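Local coordinates for flagellar regulatory protein C (Vibrio cholerae, PDB 4QHS) that probably hydrolyses ATP as the AAA+ domain of a sigma-54 transcription activator that controls flagellar genes, at residues 44-52 with 230-238; 109-120 with 148-159. One frame throughout, in Å; residues are numbered along the deposited sequence.

From the N terminus, strand 41-44 runs into the phosphate-binding loop, the first half of contact 1. The chain then passes through helix 51-61 and strand 69-73 to reach strand 112-116. After helix 123-135 and a short hairpin it returns as strand 152-157, closing contact 2 beside 112-116. Contact 1 closes much later, when the lid segment 230-238 meets the loop 44-52, so contact 2 lies wholly inside its span. The two touch where Ser47 OG approaches Asn158 ND2 at 2.7 Å, a probable hydrogen bond. Together they join the sheet, the loop and the lid, an example of an AAA+ site built from distant pieces of chain.

Contact 1 (44-52 with 230-238); sequences LGPSGSGKE and WPGNVRELD
The P-loop (Walker A) of the AAA+ core meets the lid here, with Gly48 set against Val234 and Arg235 of helix 233-247. Arg235 N donates a bent hydrogen bond to Gly48 O (3.2 Å, 139° at the hydrogen). Val234 N is also close, 2.9 Å from Gly48 O. The side chain of Arg235 then runs over the loop: its CG lies 3.6 Å from Gly48 CA, and a bend at chi3 (-75°) brings one guanidinium face across Gly48 CA and the carbonyl carbon of Ser47. Its NH2 makes a salt bridge to Glu172 of a second subunit, so this arginine spans loop and interface. Val234 uses its CG2 branch, 3.5 Å from Ser49 C, while the Asn233 and Pro46 side chains cross at about a right angle, ND2 to CG 3.7 Å; OD1 of Asn233 bonds to the backbone of Leu188. Within the loop, Ser49 OG donates to Pro46 O (2.7 Å), and Lys51 NZ is held by Gly45 O (2.8 Å) and by Ile43 O. The arrangement is characteristic of the nucleotide cleft of AAA+ ATPases, in which a lid arginine placed like Arg235 is probably the sensor II residue.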
loop_
_atom_site.group_PDB
_atom_site.type_symbol
_atom_site.label_atom_id
_atom_site.label_comp_id
_atom_site.label_asym_id
_atom_site.label_seq_id
_atom_site.Cartn_x
_atom_site.Cartn_y
_atom_site.Cartn_z
ATOM N N LEU A 44 -39.143 5.551 -11.181
ATOM C CA LEU A 44 -38.116 6.550 -11.461
ATOM C C LEU A 44 -38.571 7.929 -10.980
ATOM O O LEU A 44 -39.745 8.127 -10.651
ATOM C CB LEU A 44 -37.798 6.568 -12.961
ATOM C CG LEU A 44 -37.441 5.178 -13.505
ATOM C CD1 LEU A 44 -37.314 5.154 -15.026
ATOM C CD2 LEU A 44 -36.165 4.676 -12.854
ATOM N N GLY A 45 -37.647 8.879 -10.941
ATOM C CA GLY A 45 -37.975 10.225 -10.496
ATOM C C GLY A 45 -37.048 10.658 -9.384
ATOM O O GLY A 45 -36.293 9.849 -8.841
ATOM N N PRO A 46 -37.088 11.942 -9.029
ATOM C CA PRO A 46 -36.166 12.374 -7.973
ATOM C C PRO A 46 -36.487 11.733 -6.622
ATOM O O PRO A 46 -37.610 11.281 -6.399
ATOM C CB PRO A 46 -36.362 13.898 -7.930
ATOM C CG PRO A 46 -37.708 14.141 -8.598
ATOM C CD PRO A 46 -37.829 13.063 -9.633
ATOM N N SER A 47 -35.493 11.660 -5.741
ATOM C CA SER A 47 -35.740 11.200 -4.389
ATOM C C SER A 47 -36.589 12.251 -3.695
ATOM O O SER A 47 -36.632 13.410 -4.131
ATOM C CB SER A 47 -34.438 10.978 -3.617
ATOM O OG SER A 47 -33.618 9.993 -4.223
ATOM N N GLY A 48 -37.256 11.844 -2.622
ATOM C CA GLY A 48 -38.060 12.756 -1.828
ATOM C C GLY A 48 -39.108 13.463 -2.663
ATOM O O GLY A 48 -39.355 14.648 -2.480
ATOM N N SER A 49 -39.700 12.723 -3.595
ATOM C CA SER A 49 -40.748 13.235 -4.455
ATOM C C SER A 49 -42.017 12.414 -4.273
ATOM O O SER A 49 -42.808 12.288 -5.192
ATOM C CB SER A 49 -40.304 13.211 -5.922
ATOM O OG SER A 49 -40.232 11.885 -6.431
ATOM N N GLY A 50 -42.192 11.839 -3.085
ATOM C CA GLY A 50 -43.390 11.084 -2.756
ATOM C C GLY A 50 -43.504 9.670 -3.311
ATOM O O GLY A 50 -44.590 9.094 -3.289
ATOM N N LYS A 51 -42.396 9.104 -3.789
ATOM C CA LYS A 51 -42.395 7.762 -4.382
ATOM C C LYS A 51 -42.856 6.669 -3.441
ATOM O O LYS A 51 -43.415 5.657 -3.870
ATOM C CB LYS A 51 -40.998 7.376 -4.857
ATOM C CG LYS A 51 -40.546 7.963 -6.164
ATOM C CD LYS A 51 -39.252 7.279 -6.573
ATOM C CE LYS A 51 -38.499 8.092 -7.585
ATOM N NZ LYS A 51 -37.335 7.349 -8.120
ATOM N N GLU A 52 -42.565 6.864 -2.160
ATOM C CA GLU A 52 -42.715 5.820 -1.156
ATOM C C GLU A 52 -44.150 5.311 -1.070
ATOM O O GLU A 52 -44.387 4.144 -0.748
ATOM C CB GLU A 52 -42.250 6.335 0.210
ATOM C CG GLU A 52 -43.109 7.457 0.811
ATOM C CD GLU A 52 -42.781 8.842 0.265
ATOM O OE1 GLU A 52 -42.058 8.936 -0.747
ATOM O OE2 GLU A 52 -43.245 9.841 0.859
ATOM N N TRP A 230 -39.363 24.511 -6.433
ATOM C CA TRP A 230 -39.185 23.316 -5.616
ATOM C C TRP A 230 -38.001 22.428 -5.939
ATOM O O TRP A 230 -38.150 21.275 -6.194
ATOM C CB TRP A 230 -40.457 22.512 -5.544
ATOM C CG TRP A 230 -41.488 23.286 -4.927
ATOM C CD1 TRP A 230 -42.530 23.855 -5.531
ATOM C CD2 TRP A 230 -41.571 23.648 -3.561
ATOM N NE1 TRP A 230 -43.271 24.538 -4.646
ATOM C CE2 TRP A 230 -42.704 24.429 -3.416
ATOM C CE3 TRP A 230 -40.795 23.380 -2.447
ATOM C CZ2 TRP A 230 -43.091 24.938 -2.216
ATOM C CZ3 TRP A 230 -41.165 23.884 -1.274
ATOM C CH2 TRP A 230 -42.309 24.653 -1.149
ATOM N N PRO A 231 -36.815 22.983 -5.880
ATOM C CA PRO A 231 -35.603 22.215 -6.087
ATOM C C PRO A 231 -35.537 20.954 -5.250
ATOM O O PRO A 231 -34.996 19.986 -5.703
ATOM C CB PRO A 231 -34.512 23.182 -5.665
ATOM C CG PRO A 231 -35.183 24.350 -5.136
ATOM C CD PRO A 231 -36.525 24.390 -5.657
ATOM N N GLY A 232 -36.094 20.964 -4.059
ATOM C CA GLY A 232 -36.066 19.793 -3.222
ATOM C C GLY A 232 -37.333 18.992 -3.195
ATOM O O GLY A 232 -37.527 18.176 -2.334
ATOM N N ASN A 233 -38.199 19.235 -4.153
ATOM C CA ASN A 233 -39.445 18.517 -4.244
ATOM C C ASN A 233 -40.232 18.370 -2.959
ATOM O O ASN A 233 -40.355 19.308 -2.213
ATOM C CB ASN A 233 -39.219 17.184 -4.900
ATOM C CG ASN A 233 -38.892 17.328 -6.336
ATOM O OD1 ASN A 233 -39.765 17.556 -7.143
ATOM N ND2 ASN A 233 -37.636 17.240 -6.666
ATOM N N VAL A 234 -40.790 17.202 -2.730
ATOM C CA VAL A 234 -41.693 17.001 -1.624
ATOM C C VAL A 234 -41.055 17.175 -0.268
ATOM O O VAL A 234 -41.666 17.630 0.651
ATOM C CB VAL A 234 -42.340 15.643 -1.706
ATOM C CG1 VAL A 234 -43.274 15.435 -0.585
ATOM C CG2 VAL A 234 -43.077 15.540 -2.973
ATOM N N ARG A 235 -39.792 16.842 -0.144
ATOM C CA ARG A 235 -39.128 16.970 1.126
ATOM C C ARG A 235 -38.953 18.400 1.505
ATOM O O ARG A 235 -38.970 18.729 2.649
ATOM C CB ARG A 235 -37.765 16.298 1.095
ATOM C CG ARG A 235 -37.831 14.821 1.103
ATOM C CD ARG A 235 -36.600 14.236 1.671
ATOM N NE ARG A 235 -35.509 14.312 0.742
ATOM C CZ ARG A 235 -34.872 13.262 0.260
ATOM N NH1 ARG A 235 -35.226 12.050 0.605
ATOM N NH2 ARG A 235 -33.886 13.436 -0.574
ATOM N N GLU A 236 -38.758 19.239 0.510
ATOM C CA GLU A 236 -38.597 20.645 0.735
ATOM C C GLU A 236 -39.935 21.189 1.134
ATOM O O GLU A 236 -40.019 21.997 2.001
ATOM C CB GLU A 236 -38.076 21.343 -0.507
ATOM C CG GLU A 236 -37.816 22.795 -0.324
ATOM C CD GLU A 236 -37.153 23.447 -1.513
ATOM O OE1 GLU A 236 -37.259 22.959 -2.625
ATOM O OE2 GLU A 236 -36.513 24.469 -1.345
ATOM N N LEU A 237 -40.985 20.707 0.509
ATOM C CA LEU A 237 -42.314 21.207 0.773
ATOM C C LEU A 237 -42.697 20.854 2.175
ATOM O O LEU A 237 -43.235 21.657 2.888
ATOM C CB LEU A 237 -43.319 20.648 -0.217
ATOM C CG LEU A 237 -44.780 20.966 0.030
ATOM C CD1 LEU A 237 -44.987 22.431 -0.080
ATOM C CD2 LEU A 237 -45.632 20.285 -0.962
ATOM N N ASP A 238 -42.379 19.644 2.563
ATOM C CA ASP A 238 -42.653 19.211 3.893
ATOM C C ASP A 238 -41.992 20.154 4.853
ATOM O O ASP A 238 -42.590 20.568 5.802
ATOM C CB ASP A 238 -42.164 17.801 4.117
ATOM C CG ASP A 238 -43.088 17.008 4.970
ATOM O OD1 ASP A 238 -43.382 17.435 6.080
ATOM O OD2 ASP A 238 -43.530 15.944 4.541
#

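Contact 2 (109-120 with 148-159); sequences QGGTILLDEISE and KLDVRVLATSNR
Thr156 and Asp116 meet toward the C-terminal ends of two neighbouring parallel strands, in the tightly packed part of this contact. With chi1 at 76°, Thr156 OG1 sits between its own backbone N and carbonyl carbon, where it accepts the Glu117 N-H at 2.8 Å and donates to Asp116 OD1, at a modelled length that is doubtfully short. The hydroxyl thus joins the Asp116 carboxylate to the Glu117 backbone. Farther back, backbone bonds pass alternately between the strands; Ile113 N to Arg152 O, for example, is 2.8 Å long and nearly straight at the hydrogen (166°). On one face Ile113 CG2 packs at 3.7 Å against Val151 CG1, and Leu115 on Val153. On the other, Thr112 CG2 lies 3.7 Å from Leu154 CG, and Leu114 CD1 touches the Thr156 methyl; helix 51-61 covers this side.

The contact opens to solvent at the exposed Lys148 and Asp150, although Gln109 is still bonded there: a bend at chi2 (68°) turns its carboxamide back toward segment 148-159, where OE1 accepts from Asp150 N in its carbonyl plane and NE2 donates to Lys148 O (2.8 Å). At the other end the Glu117 side chain crosses that of exposed Asn158, whose ND2 bonds to Ser47, at about a right angle. The loose side lies beyond: Glu120 OE2, which also accepts from Ser119 OG, is a long 3.8 Å from Arg159 NH1 in a salt bridge. Apolar Ile113 to Leu115 followed by Asp116 and Glu117 fits a Walker B strand, next to a strand leading to Asn158, probably the sensor-1 residue: the central sheet of an AAA+ fold.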
loop_
_atom_site.group_PDB
_atom_site.type_symbol
_atom_site.label_atom_id
_atom_site.label_comp_id
_atom_site.label_asym_id
_atom_site.label_seq_id
_atom_site.Cartn_x
_atom_site.Cartn_y
_atom_site.Cartn_z
ATOM N N GLN A 109 -42.408 -12.778 2.202
ATOM C CA GLN A 109 -42.991 -13.992 1.657
ATOM C C GLN A 109 -44.499 -13.835 1.502
ATOM O O GLN A 109 -45.194 -13.444 2.441
ATOM C CB GLN A 109 -42.658 -15.194 2.560
ATOM C CG GLN A 109 -42.908 -16.557 1.919
ATOM C CD GLN A 109 -41.946 -16.849 0.774
ATOM O OE1 GLN A 109 -42.100 -16.326 -0.331
ATOM N NE2 GLN A 109 -40.943 -17.684 1.040
ATOM N N GLY A 110 -44.995 -14.101 0.299
ATOM C CA GLY A 110 -46.422 -14.005 0.035
ATOM C C GLY A 110 -46.881 -12.579 -0.176
ATOM O O GLY A 110 -48.055 -12.352 -0.465
ATOM N N GLY A 111 -45.958 -11.622 -0.047
ATOM C CA GLY A 111 -46.293 -10.213 -0.194
ATOM C C GLY A 111 -45.480 -9.427 -1.216
ATOM O O GLY A 111 -45.333 -9.844 -2.366
ATOM N N THR A 112 -44.962 -8.276 -0.791
ATOM C CA THR A 112 -44.253 -7.356 -1.684
ATOM C C THR A 112 -43.022 -6.780 -1.024
ATOM O O THR A 112 -43.037 -6.451 0.172
ATOM C CB THR A 112 -45.163 -6.183 -2.127
ATOM O OG1 THR A 112 -46.268 -6.702 -2.857
ATOM C CG2 THR A 112 -44.415 -5.213 -3.007
ATOM N N ILE A 113 -41.936 -6.675 -1.754
ATOM C CA ILE A 113 -40.765 -6.000 -1.252
ATOM C C ILE A 113 -40.461 -4.785 -2.099
ATOM O O ILE A 113 -40.580 -4.822 -3.286
ATOM C CB ILE A 113 -39.554 -6.928 -1.135
ATOM C CG1 ILE A 113 -38.417 -6.231 -0.404
ATOM C CG2 ILE A 113 -39.073 -7.332 -2.449
ATOM C CD1 ILE A 113 -37.392 -7.145 0.136
ATOM N N LEU A 114 -40.115 -3.698 -1.443
ATOM C CA LEU A 114 -39.712 -2.487 -2.086
ATOM C C LEU A 114 -38.234 -2.271 -1.915
ATOM O O LEU A 114 -37.753 -2.156 -0.833
ATOM C CB LEU A 114 -40.462 -1.304 -1.518
ATOM C CG LEU A 114 -39.882 0.065 -1.818
ATOM C CD1 LEU A 114 -39.793 0.304 -3.272
ATOM C CD2 LEU A 114 -40.730 1.078 -1.209
ATOM N N LEU A 115 -37.516 -2.224 -3.013
ATOM C CA LEU A 115 -36.109 -1.965 -2.962
ATOM C C LEU A 115 -35.843 -0.547 -3.381
ATOM O O LEU A 115 -35.698 -0.266 -4.531
ATOM C CB LEU A 115 -35.365 -2.921 -3.854
ATOM C CG LEU A 115 -35.667 -4.377 -3.636
ATOM C CD1 LEU A 115 -35.153 -5.093 -4.783
ATOM C CD2 LEU A 115 -35.021 -4.861 -2.410
ATOM N N ASP A 116 -35.794 0.336 -2.408
ATOM C CA ASP A 116 -35.678 1.746 -2.618
ATOM C C ASP A 116 -34.257 2.095 -2.943
ATOM O O ASP A 116 -33.358 1.626 -2.321
ATOM C CB ASP A 116 -36.089 2.457 -1.356
ATOM C CG ASP A 116 -37.032 3.562 -1.593
ATOM O OD1 ASP A 116 -37.014 4.166 -2.656
ATOM O OD2 ASP A 116 -37.790 3.860 -0.682
ATOM N N GLU A 117 -34.077 2.914 -3.953
ATOM C CA GLU A 117 -32.768 3.373 -4.352
ATOM C C GLU A 117 -31.812 2.235 -4.697
ATOM O O GLU A 117 -30.783 2.081 -4.109
ATOM C CB GLU A 117 -32.197 4.274 -3.273
ATOM C CG GLU A 117 -32.898 5.591 -3.136
ATOM C CD GLU A 117 -32.967 6.321 -4.443
ATOM O OE1 GLU A 117 -34.047 6.789 -4.819
ATOM O OE2 GLU A 117 -31.937 6.406 -5.119
ATOM N N ILE A 118 -32.177 1.452 -5.685
ATOM C CA ILE A 118 -31.489 0.251 -6.006
ATOM C C ILE A 118 -30.219 0.493 -6.771
ATOM O O ILE A 118 -29.387 -0.356 -6.844
ATOM C CB ILE A 118 -32.374 -0.652 -6.819
ATOM C CG1 ILE A 118 -31.919 -2.095 -6.716
ATOM C CG2 ILE A 118 -32.359 -0.242 -8.215
ATOM C CD1 ILE A 118 -32.946 -3.048 -7.099
ATOM N N SER A 119 -30.061 1.655 -7.342
ATOM C CA SER A 119 -28.865 1.910 -8.091
ATOM C C SER A 119 -27.633 1.918 -7.219
ATOM O O SER A 119 -26.570 2.101 -7.698
ATOM C CB SER A 119 -28.984 3.216 -8.850
ATOM O OG SER A 119 -28.996 4.301 -7.980
ATOM N N GLU A 120 -27.788 1.707 -5.929
ATOM C CA GLU A 120 -26.653 1.813 -5.025
ATOM C C GLU A 120 -26.103 0.444 -4.655
ATOM O O GLU A 120 -25.142 0.332 -3.902
ATOM C CB GLU A 120 -27.042 2.606 -3.775
ATOM C CG GLU A 120 -27.483 4.043 -4.077
ATOM C CD GLU A 120 -26.585 4.759 -5.100
ATOM O OE1 GLU A 120 -25.344 4.623 -5.031
ATOM O OE2 GLU A 120 -27.125 5.468 -5.980
ATOM N N LYS A 148 -37.357 -21.158 -1.023
ATOM C CA LYS A 148 -38.307 -20.829 -2.084
ATOM C C LYS A 148 -38.995 -19.497 -1.804
ATOM O O LYS A 148 -39.425 -19.249 -0.672
ATOM C CB LYS A 148 -39.353 -21.927 -2.214
ATOM C CG LYS A 148 -39.485 -22.486 -3.609
ATOM C CD LYS A 148 -38.574 -23.695 -3.810
ATOM C CE LYS A 148 -39.181 -24.966 -3.217
ATOM N NZ LYS A 148 -38.269 -26.145 -3.370
ATOM N N LEU A 149 -39.176 -18.685 -2.829
ATOM C CA LEU A 149 -39.772 -17.379 -2.680
ATOM C C LEU A 149 -41.025 -17.167 -3.494
ATOM O O LEU A 149 -41.177 -17.710 -4.548
ATOM C CB LEU A 149 -38.766 -16.320 -3.060
ATOM C CG LEU A 149 -37.685 -15.982 -2.062
ATOM C CD1 LEU A 149 -36.805 -14.925 -2.591
ATOM C CD2 LEU A 149 -38.314 -15.520 -0.800
ATOM N N ASP A 150 -41.911 -16.348 -2.973
ATOM C CA ASP A 150 -43.145 -15.932 -3.631
ATOM C C ASP A 150 -43.357 -14.458 -3.288
ATOM O O ASP A 150 -44.135 -14.127 -2.392
ATOM C CB ASP A 150 -44.336 -16.780 -3.171
ATOM C CG ASP A 150 -45.681 -16.288 -3.741
ATOM O OD1 ASP A 150 -45.731 -15.852 -4.913
ATOM O OD2 ASP A 150 -46.693 -16.340 -3.006
ATOM N N VAL A 151 -42.630 -13.587 -3.977
ATOM C CA VAL A 151 -42.507 -12.187 -3.587
ATOM C C VAL A 151 -42.544 -11.246 -4.808
ATOM O O VAL A 151 -41.830 -11.443 -5.786
ATOM C CB VAL A 151 -41.184 -11.940 -2.794
ATOM C CG1 VAL A 151 -40.988 -10.455 -2.490
ATOM C CG2 VAL A 151 -41.150 -12.763 -1.502
ATOM N N ARG A 152 -43.390 -10.226 -4.728
ATOM C CA ARG A 152 -43.505 -9.218 -5.766
ATOM C C ARG A 152 -42.466 -8.143 -5.505
ATOM O O ARG A 152 -42.330 -7.651 -4.377
ATOM C CB ARG A 152 -44.916 -8.610 -5.781
ATOM C CG ARG A 152 -45.359 -8.027 -7.121
ATOM C CD ARG A 152 -45.310 -6.508 -7.156
ATOM N NE ARG A 152 -45.651 -6.005 -8.489
ATOM C CZ ARG A 152 -46.880 -5.687 -8.893
ATOM N NH1 ARG A 152 -47.909 -5.801 -8.062
ATOM N NH2 ARG A 152 -47.082 -5.243 -10.134
ATOM N N VAL A 153 -41.731 -7.774 -6.539
ATOM C CA VAL A 153 -40.672 -6.795 -6.384
ATOM C C VAL A 153 -41.045 -5.424 -6.941
ATOM O O VAL A 153 -41.471 -5.289 -8.092
ATOM C CB VAL A 153 -39.386 -7.262 -7.062
ATOM C CG1 VAL A 153 -38.387 -6.132 -7.103
ATOM C CG2 VAL A 153 -38.822 -8.462 -6.320
ATOM N N LEU A 154 -40.896 -4.421 -6.091
ATOM C CA LEU A 154 -40.949 -3.033 -6.493
ATOM C C LEU A 154 -39.566 -2.455 -6.248
ATOM O O LEU A 154 -38.910 -2.827 -5.273
ATOM C CB LEU A 154 -42.015 -2.250 -5.711
ATOM C CG LEU A 154 -43.443 -2.792 -5.603
ATOM C CD1 LEU A 154 -44.272 -1.840 -4.781
ATOM C CD2 LEU A 154 -44.078 -3.000 -6.950
ATOM N N ALA A 155 -39.126 -1.568 -7.135
ATOM C CA ALA A 155 -37.860 -0.856 -6.961
ATOM C C ALA A 155 -37.999 0.620 -7.297
ATOM O O ALA A 155 -38.919 1.012 -8.014
ATOM C CB ALA A 155 -36.783 -1.469 -7.823
ATOM N N THR A 156 -37.070 1.427 -6.784
ATOM C CA THR A 156 -36.935 2.822 -7.185
ATOM C C THR A 156 -35.490 3.191 -7.467
ATOM O O THR A 156 -34.557 2.601 -6.920
ATOM C CB THR A 156 -37.444 3.804 -6.112
ATOM O OG1 THR A 156 -36.484 3.883 -5.055
ATOM C CG2 THR A 156 -38.795 3.351 -5.547
ATOM N N SER A 157 -35.337 4.216 -8.267
ATOM C CA SER A 157 -34.067 4.743 -8.631
ATOM C C SER A 157 -34.209 6.202 -8.926
ATOM O O SER A 157 -35.099 6.603 -9.612
ATOM C CB SER A 157 -33.559 4.040 -9.855
ATOM O OG SER A 157 -32.225 4.341 -10.035
ATOM N N ASN A 158 -33.332 7.011 -8.390
ATOM C CA ASN A 158 -33.379 8.401 -8.718
ATOM C C ASN A 158 -32.437 8.746 -9.851
ATOM O O ASN A 158 -32.170 9.878 -10.115
ATOM C CB ASN A 158 -33.173 9.261 -7.493
ATOM C CG ASN A 158 -31.764 9.278 -7.021
ATOM O OD1 ASN A 158 -30.884 8.767 -7.641
ATOM N ND2 ASN A 158 -31.557 9.881 -5.912
ATOM N N ARG A 159 -31.964 7.743 -10.550
ATOM C CA ARG A 159 -31.090 7.981 -11.655
ATOM C C ARG A 159 -31.468 7.188 -12.878
ATOM O O ARG A 159 -32.192 6.228 -12.783
ATOM C CB ARG A 159 -29.652 7.713 -11.260
ATOM C CG ARG A 159 -29.386 6.318 -10.879
ATOM C CD ARG A 159 -28.058 6.167 -10.233
ATOM N NE ARG A 159 -27.067 6.981 -10.876
ATOM C CZ ARG A 159 -25.896 7.276 -10.355
ATOM N NH1 ARG A 159 -25.569 6.811 -9.159
ATOM N NH2 ARG A 159 -25.073 8.052 -11.027
HETATM O O HOH W 1 -48.040 -6.258 -5.172
#